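Local coordinates for extracellular solute-binding protein, family 3 (Methylophaga aminisulfidivorans MP, PDB 5SV6) that is of unknown molecular function but has a periplasmic binding protein-like architecture and is probably associated with the methanol dehydrogenase system, at residues P217-A220 with R221-S225. Sequence-based numbering, arbitrary orientation.
Sequences PEAA and RYVKS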
loop_
_atom_site.group_PDB
_atom_site.type_symbol
_atom_site.label_atom_id
_atom_site.label_comp_id
_atom_site.label_asym_id
_atom_site.label_seq_id
_atom_site.Cartn_x
_atom_site.Cartn_y
_atom_site.Cartn_z
ATOM N N PRO A 217 -3.002 4.047 -1.045
ATOM C CA PRO A 217 -2.186 4.078 -2.269
ATOM C C PRO A 217 -2.415 2.889 -3.222
ATOM O O PRO A 217 -2.252 3.050 -4.436
ATOM C CB PRO A 217 -0.751 4.085 -1.723
ATOM C CG PRO A 217 -0.879 4.818 -0.425
ATOM C CD PRO A 217 -2.189 4.322 0.157
ATOM N N GLU A 218 -2.795 1.736 -2.679
ATOM C CA GLU A 218 -3.095 0.537 -3.476
ATOM C C GLU A 218 -4.403 0.655 -4.239
ATOM O O GLU A 218 -4.579 0.029 -5.282
ATOM C CB GLU A 218 -3.243 -0.672 -2.556
ATOM C CG GLU A 218 -2.099 -1.599 -2.568
ATOM C CD GLU A 218 -2.087 -2.501 -1.357
ATOM O OE1 GLU A 218 -3.179 -2.932 -0.904
ATOM O OE2 GLU A 218 -0.979 -2.757 -0.851
ATOM N N ALA A 219 -5.344 1.411 -3.682
ATOM C CA ALA A 219 -6.700 1.432 -4.208
ATOM C C ALA A 219 -6.997 2.653 -5.063
ATOM O O ALA A 219 -7.895 2.609 -5.894
ATOM C CB ALA A 219 -7.715 1.337 -3.078
ATOM N N ALA A 220 -6.230 3.721 -4.859
ATOM C CA ALA A 220 -6.609 5.061 -5.328
ATOM C C ALA A 220 -6.959 5.180 -6.808
ATOM O O ALA A 220 -7.994 5.748 -7.147
ATOM C CB ALA A 220 -5.541 6.095 -4.946
ATOM N N ARG A 221 -6.111 4.649 -7.686
ATOM C CA ARG A 221 -6.368 4.789 -9.112
ATOM C C ARG A 221 -7.635 4.040 -9.525
ATOM O O ARG A 221 -8.366 4.484 -10.417
ATOM C CB ARG A 221 -5.158 4.353 -9.956
ATOM C CG ARG A 221 -4.854 2.860 -9.977
ATOM C CD ARG A 221 -4.017 2.514 -11.216
ATOM N NE ARG A 221 -2.749 3.246 -11.251
ATOM C CZ ARG A 221 -1.919 3.253 -12.292
ATOM N NH1 ARG A 221 -2.234 2.591 -13.396
ATOM N NH2 ARG A 221 -0.776 3.927 -12.233
ATOM N N TYR A 222 -7.913 2.927 -8.845
ATOM C CA TYR A 222 -9.059 2.087 -9.179
ATOM C C TYR A 222 -10.373 2.660 -8.653
ATOM O O TYR A 222 -11.439 2.453 -9.244
ATOM C CB TYR A 222 -8.835 0.653 -8.684
ATOM C CG TYR A 222 -7.482 0.113 -9.111
ATOM C CD1 TYR A 222 -7.239 -0.221 -10.436
ATOM C CD2 TYR A 222 -6.446 -0.033 -8.195
ATOM C CE1 TYR A 222 -5.986 -0.697 -10.847
ATOM C CE2 TYR A 222 -5.185 -0.520 -8.592
ATOM C CZ TYR A 222 -4.975 -0.849 -9.926
ATOM O OH TYR A 222 -3.754 -1.323 -10.347
ATOM N N VAL A 223 -10.297 3.387 -7.551
ATOM C CA VAL A 223 -11.452 4.135 -7.065
ATOM C C VAL A 223 -11.803 5.254 -8.058
ATOM O O VAL A 223 -12.966 5.460 -8.392
ATOM C CB VAL A 223 -11.216 4.724 -5.661
ATOM C CG1 VAL A 223 -12.388 5.622 -5.271
ATOM C CG2 VAL A 223 -11.033 3.611 -4.628
ATOM N N LYS A 224 -10.795 5.958 -8.553
ATOM C CA LYS A 224 -11.042 6.984 -9.568
ATOM C C LYS A 224 -11.672 6.432 -10.851
ATOM O O LYS A 224 -12.659 6.972 -11.352
ATOM C CB LYS A 224 -9.756 7.731 -9.904
ATOM C CG LYS A 224 -9.946 8.786 -10.992
ATOM C CD LYS A 224 -8.657 9.542 -11.223
ATOM C CE LYS A 224 -8.093 10.048 -9.908
ATOM N NZ LYS A 224 -6.665 10.449 -10.046
ATOM N N SER A 225 -11.111 5.355 -11.382
ATOM C CA SER A 225 -11.611 4.791 -12.630
ATOM C C SER A 225 -12.840 3.891 -12.460
ATOM O O SER A 225 -13.310 3.290 -13.433
ATOM C CB SER A 225 -10.493 4.043 -13.369
ATOM O OG SER A 225 -10.065 2.898 -12.643
HETATM O O HOH W 1 -3.513 3.809 -6.894
#
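The flat ring of Y222 meets the preceding turn with its edge: the E218 carbonyl oxygen lies there, near the ring plane, with O 3.4 Å from CE2 of Y222. Over one face sits R221, whose CG stands 3.5 Å above the ring centre. The setting is a kinked alpha-helix, 216-224, in the periplasmic binding protein-like fold, and it illustrates how a water can bridge one interrupted helical bond while an aromatic edge lies against the oxygen of the next. At the kink, the amide nitrogens of R221 and Y222 lack the usual i-4 bonds, to P217 O and E218 O. Water 1 bridges the first pair, accepting from R221 N (2.8 Å) and donating to P217 O. At the second, the ring edge lies against E218 O, because Y222 CG stands anti to its own carbonyl carbon, beside the backbone N (chi1 -50°). The Y222 amide turns instead to A219 O, in a weak bond with an N-H...O angle of 126°. Regular i-4 pairing resumes with a straighter bond from V223 N to that same oxygen, where V223 CG2 packs alongside, 4.3 Å from A219 CB, and continues with K224 N on A220 O.

Around this helix, A219 and V223 press on I131 of strand 118-133, while Y222 also touches V201 of helix 197-206. E218 OE2 is hydrogen-bonded to Y58 OH. CG of R221 lies between its backbone N and carbonyl carbon (chi1 70°), over the tyrosine ring, and the chain then leads outward until NE forms a salt bridge with OE2 of E286.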